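Local structure of 4-oxalmesaconate hydratase (Pseudomonas putida, 5CGZ) at residues S8-S11 and A12-V15; G19-I22 and A23-E27; D61-R64 and E65-M68. The protein catalyses, with a bound zinc ion, the third step of gallate breakdown, converting the enol of oxalomesaconate to 4-carboxy-4-hydroxy-2-oxoadipate by addition of water. One frame throughout, in Å; residues are numbered along the deposited sequence. Where two conformers were deposited one is given.

Contact 1: S8-S11 and A12-V15. With ZN (zinc ion), chain C.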
# COMPACT_ATOMS: atom_id res chain seq x y z
N SER A 8 -18.47 15.77 13.01
CA SER A 8 -18.94 16.03 11.66
C SER A 8 -18.30 17.31 11.11
O SER A 8 -18.41 18.36 11.74
CB SER A 8 -20.47 16.13 11.69
OG SER A 8 -21.04 16.29 10.42
N ALA A 9 -17.63 17.25 9.96
CA ALA A 9 -16.98 18.46 9.43
C ALA A 9 -18.00 19.54 9.09
O ALA A 9 -17.83 20.72 9.42
CB ALA A 9 -16.15 18.13 8.19
N HIS A 10 -19.06 19.12 8.41
CA HIS A 10 -20.15 20.00 8.01
C HIS A 10 -21.42 19.46 8.64
O HIS A 10 -21.51 18.27 8.91
CB HIS A 10 -20.25 20.04 6.49
CG HIS A 10 -18.92 20.24 5.81
ND1 HIS A 10 -18.32 19.25 5.05
CD2 HIS A 10 -18.07 21.29 5.81
CE1 HIS A 10 -17.16 19.70 4.60
NE2 HIS A 10 -16.99 20.93 5.04
N SER A 11 -22.40 20.33 8.86
CA SER A 11 -23.57 19.95 9.65
C SER A 11 -24.36 18.76 9.08
O SER A 11 -24.91 17.99 9.84
CB SER A 11 -24.50 21.16 9.84
OG SER A 11 -24.88 21.73 8.60
N ALA A 12 -24.39 18.58 7.76
CA ALA A 12 -25.18 17.49 7.18
C ALA A 12 -24.51 16.11 7.24
O ALA A 12 -25.17 15.07 7.15
CB ALA A 12 -25.54 17.82 5.73
N ASP A 13 -23.20 16.10 7.39
CA ASP A 13 -22.46 14.85 7.28
C ASP A 13 -22.89 13.77 8.26
O ASP A 13 -22.98 12.61 7.87
CB ASP A 13 -20.96 15.13 7.44
CG ASP A 13 -20.35 15.67 6.16
OD1 ASP A 13 -19.76 16.77 6.19
OD2 ASP A 13 -20.47 14.97 5.13
N PHE A 14 -23.18 14.12 9.51
CA PHE A 14 -23.53 13.08 10.47
C PHE A 14 -24.85 12.43 10.09
O PHE A 14 -25.10 11.29 10.45
CB PHE A 14 -23.57 13.63 11.91
CG PHE A 14 -24.79 14.47 12.23
CD1 PHE A 14 -24.77 15.85 12.03
CD2 PHE A 14 -25.92 13.90 12.79
CE1 PHE A 14 -25.88 16.63 12.34
CE2 PHE A 14 -27.04 14.67 13.10
CZ PHE A 14 -27.02 16.05 12.88
N VAL A 15 -25.68 13.14 9.33
CA VAL A 15 -26.97 12.58 8.93
C VAL A 15 -26.78 11.53 7.82
O VAL A 15 -27.25 10.41 7.96
CB VAL A 15 -27.96 13.68 8.45
CG1 VAL A 15 -29.27 13.06 7.95
CG2 VAL A 15 -28.25 14.66 9.59
ZN ZN C . -19.02 17.41 4.45
O HOH W 1 -20.37 16.46 2.59
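The zinc site of this MshB-family enzyme takes two of its ligands, H10 and D13, from the turn that leads from strand 3-8 into helix 13-27. H10 gives ND1 at 2.1 Å from the zinc, and D13 gives OD1 at 2.0 Å from the same ion. Imidazole and carboxylate are both good zinc donors, and their placement side by side on the turn, pointing the same way with planes 43° apart, lets residues three apart share the ion. E44 and H123 complete the protein ligands, and a water also binds the ion. In the second shell, D122 accepts from H10 NE2 and R17 forms a salt bridge with D13 OD2, so each ligand has a second partner on an atom that does not bind the metal.

One backbone and one side-chain bond close this H-x-x-D turn. D13 N donates to H10 O over 3.1 Å, from above the carbonyl plane, while S8 OG donates to the same oxygen over 2.5 Å from the opposite face. Swung away from its own backbone N (chi1 -176°), S8 OG also accepts a weak bond from F14 N, 3.2 Å away. Serine suits this buried place, being small yet able both to give and to accept. With S8 replaced by an alanine, H10 O would probably lose one of its two donors and F14 N its weak acceptor, so that the turn is less firmly fixed. F14, its ring carried between backbone N and carbonyl carbon (chi1 75°), brings CE1 to 3.0 Å from S11 O. Its aromatic bulk also touches V34 and C36 of strand 31-36 and A67 and L74 of helix 56-74, while S11 OG turns to another partner, donating to F39 O.

Contact 2: G19-I22 and A23-E27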
# COMPACT_ATOMS: atom_id res chain seq x y z
N GLY A 19 -26.23 8.53 10.71
CA GLY A 19 -27.58 8.56 11.24
C GLY A 19 -28.00 7.23 11.85
O GLY A 19 -28.54 7.19 12.96
N GLY A 20 -27.73 6.14 11.14
CA GLY A 20 -28.04 4.81 11.64
C GLY A 20 -27.31 4.51 12.93
O GLY A 20 -27.92 4.06 13.90
N ALA A 21 -26.00 4.74 12.95
CA ALA A 21 -25.19 4.43 14.13
C ALA A 21 -25.69 5.23 15.34
O ALA A 21 -25.71 4.72 16.46
CB ALA A 21 -23.71 4.72 13.85
N ILE A 22 -26.07 6.48 15.11
CA ILE A 22 -26.56 7.33 16.19
C ILE A 22 -27.88 6.80 16.76
O ILE A 22 -28.00 6.58 17.97
CB ILE A 22 -26.73 8.80 15.70
CG1 ILE A 22 -25.36 9.40 15.38
CG2 ILE A 22 -27.46 9.63 16.76
CD1 ILE A 22 -25.40 10.75 14.67
N ALA A 23 -28.86 6.56 15.88
CA ALA A 23 -30.17 6.07 16.31
C ALA A 23 -30.06 4.70 16.97
O ALA A 23 -30.74 4.44 17.96
CB ALA A 23 -31.13 6.01 15.11
N LEU A 24 -29.20 3.84 16.43
CA LEU A 24 -29.07 2.49 16.95
C LEU A 24 -28.51 2.50 18.38
O LEU A 24 -29.05 1.84 19.28
CB LEU A 24 -28.18 1.62 16.04
CG LEU A 24 -28.14 0.13 16.38
CD1 LEU A 24 -29.49 -0.54 16.11
CD2 LEU A 24 -27.02 -0.61 15.62
N HIS A 25 -27.43 3.25 18.60
CA HIS A 25 -26.83 3.24 19.93
C HIS A 25 -27.68 4.03 20.95
O HIS A 25 -27.69 3.69 22.13
CB HIS A 25 -25.39 3.78 19.87
CG HIS A 25 -24.43 2.84 19.22
ND1 HIS A 25 -24.27 2.76 17.85
CD2 HIS A 25 -23.60 1.90 19.75
CE1 HIS A 25 -23.38 1.83 17.56
NE2 HIS A 25 -22.96 1.29 18.70
N ALA A 26 -28.39 5.06 20.49
CA ALA A 26 -29.31 5.77 21.37
C ALA A 26 -30.34 4.78 21.97
O ALA A 26 -30.65 4.83 23.16
CB ALA A 26 -30.02 6.89 20.62
N GLU A 27 -30.83 3.86 21.14
CA GLU A 27 -31.80 2.87 21.61
C GLU A 27 -31.16 1.85 22.54
O GLU A 27 -31.85 1.16 23.29
CB GLU A 27 -32.47 2.17 20.42
CG GLU A 27 -33.33 3.12 19.60
CD GLU A 27 -34.19 2.40 18.57
OE1 GLU A 27 -34.09 1.16 18.45
OE2 GLU A 27 -34.98 3.08 17.88
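H25 reaches back one turn to A21 within helix 13-27, the helical arm of the beta-alpha-beta unit that joins strand 3-8 to strand 31-36 in this Rossmann-like fold. Its CB lies 3.6 Å from A21 O, and CG is also 3.6 Å from that oxygen. CG sits beside the backbone N (chi1 -72°), a setting that directs the ring back along the helix. There ND1 donates to A21 O over 2.8 Å at an N-H...O angle of 160°, with the oxygen only 4° out of the ring plane; CE1, beyond, is 3.9 Å from A21 O. The same carbonyl receives the ordinary helical bond from H25 N at 3.1 Å, so two donors of one residue grip a single oxygen, and the ND1 bond restrains the ring's rotation.

At the tip, NE2 is hydrogen-bonded to L239 N of a neighbouring subunit, an arrangement consistent with a neutral ring that carries its proton on ND1. Histidine suits the place because its two nitrogens can serve as donor and acceptor on different sides. Y30 meets the ring edge-to-face, and F109 meets it with planes inclined.

Around this side chain the helix is built of small residues and aliphatic ones. The chain is kinked where the N of G20 and of A21 have no bond to the turn before; the carboxylate of E226 accepts from both. I22 turns its branched chain to M32 and V34 of strand 31-36, whereas L24 touches L173 of strand 171-174, and S177 and V178. One turn on from I22, the methyl CB of A26 rests 3.3 Å from I22 O.

Contact 3: D61-R64 and E65-M68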
# COMPACT_ATOMS: atom_id res chain seq x y z
N ASP A 61 -28.11 29.54 9.36
CA ASP A 61 -29.38 29.40 10.08
C ASP A 61 -30.17 28.22 9.55
O ASP A 61 -30.69 27.41 10.31
CB ASP A 61 -30.23 30.68 9.99
CG ASP A 61 -29.68 31.81 10.83
OD1 ASP A 61 -28.89 31.55 11.76
OD2 ASP A 61 -30.05 32.98 10.55
N ALA A 62 -30.27 28.13 8.22
CA ALA A 62 -31.01 27.03 7.61
C ALA A 62 -30.35 25.68 7.95
O ALA A 62 -31.02 24.73 8.35
CB ALA A 62 -31.10 27.23 6.10
N ARG A 63 -29.03 25.61 7.82
CA ARG A 63 -28.29 24.38 8.13
C ARG A 63 -28.44 23.98 9.61
O ARG A 63 -28.61 22.81 9.93
CB ARG A 63 -26.81 24.54 7.79
CG ARG A 63 -26.52 24.71 6.30
CD ARG A 63 -26.58 23.39 5.56
NE ARG A 63 -27.91 23.09 5.03
CZ ARG A 63 -28.31 23.40 3.79
NH1 ARG A 63 -27.50 24.03 2.96
NH2 ARG A 63 -29.53 23.08 3.40
N ARG A 64 -28.35 24.97 10.50
CA ARG A 64 -28.47 24.73 11.94
C ARG A 64 -29.83 24.11 12.27
O ARG A 64 -29.93 23.16 13.05
CB ARG A 64 -28.27 26.03 12.73
CG ARG A 64 -28.21 25.86 14.26
CD ARG A 64 -28.16 27.23 15.01
NE ARG A 64 -26.97 28.03 14.73
CZ ARG A 64 -26.95 29.13 13.97
NH1 ARG A 64 -28.06 29.59 13.41
NH2 ARG A 64 -25.81 29.80 13.77
N GLU A 65 -30.89 24.65 11.68
CA GLU A 65 -32.23 24.17 11.99
C GLU A 65 -32.43 22.74 11.48
O GLU A 65 -33.05 21.92 12.15
CB GLU A 65 -33.29 25.10 11.39
CG GLU A 65 -34.56 25.21 12.23
CD GLU A 65 -34.30 25.83 13.60
OE1 GLU A 65 -35.08 25.54 14.53
OE2 GLU A 65 -33.33 26.60 13.74
N GLU A 66 -31.88 22.45 10.30
CA GLU A 66 -31.94 21.10 9.76
C GLU A 66 -31.23 20.10 10.67
O GLU A 66 -31.77 19.03 10.96
CB GLU A 66 -31.33 21.05 8.36
CG GLU A 66 -32.16 21.77 7.32
CD GLU A 66 -31.50 21.75 5.95
OE1 GLU A 66 -30.29 21.42 5.88
OE2 GLU A 66 -32.19 22.06 4.96
N ALA A 67 -30.03 20.46 11.12
CA ALA A 67 -29.23 19.57 11.95
C ALA A 67 -29.92 19.30 13.28
O ALA A 67 -29.95 18.16 13.75
CB ALA A 67 -27.85 20.17 12.17
N MET A 68 -30.48 20.35 13.87
CA MET A 68 -31.19 20.19 15.14
C MET A 68 -32.42 19.30 14.97
O MET A 68 -32.70 18.48 15.84
CB MET A 68 -31.59 21.55 15.70
CG MET A 68 -30.44 22.26 16.38
SD MET A 68 -30.88 23.97 16.77
CE MET A 68 -29.52 24.42 17.85
O HOH W 2 -31.19 28.51 13.45
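R63 and E66 form a salt bridge between residues three apart along helix 56-74, within the Rossmann-like part of the chain. They lie side by side, pointing the same way, with E66 OE1 at the guanidinium edge, near its plane. NE, 3.0 Å from E66 OE1, meets it from above the carboxylate plane, 45° out; NH2, 3.1 Å from E66 OE1, comes from the same face and makes a weak bond to E66 OE2. The planes are 38° apart, so the grip is twisted rather than flat. Bends at chi2 and chi3 fold the arginine back toward the glutamate, whose own chain runs extended beyond CG.

Outer partners add to this. R63 NH1 donates to S45 OG, and A190 N weakly to E66 OE2; arginine's several N-H groups let it serve the glutamate and the serine together. On another side of the helix, R64 NH1 reaches D61 OD1 at 2.7 Å, in the guanidinium plane and on the anti lone pair, a charge pair suited to a more exposed surface. The long chain of R64 also lies alongside that of M68, and both touch F80 of strand 76-80; M68 CE is 4.1 Å from R64 CG.

In the fold
Along the chain the three contacts follow in series, all in its first third. Contacts 1 and 2 share helix 13-27, the first at its N-terminal start and the second toward its end, their centres about 15 Å apart; F14 CD2 meets I22 CD1 at 3.7 Å. Contact 3 lies on helix 56-74, its centre about 11 Å from that of contact 1 and about 20 Å from that of contact 2, which it does not touch. It packs against the zinc-bearing turn, S11 OG lying 3.5 Å from R63 CB and F14 CZ 3.7 Å from A67 O. Contact 1 thus joins the metal site to one helix that reaches a subunit interface and another whose segments touch no other chain.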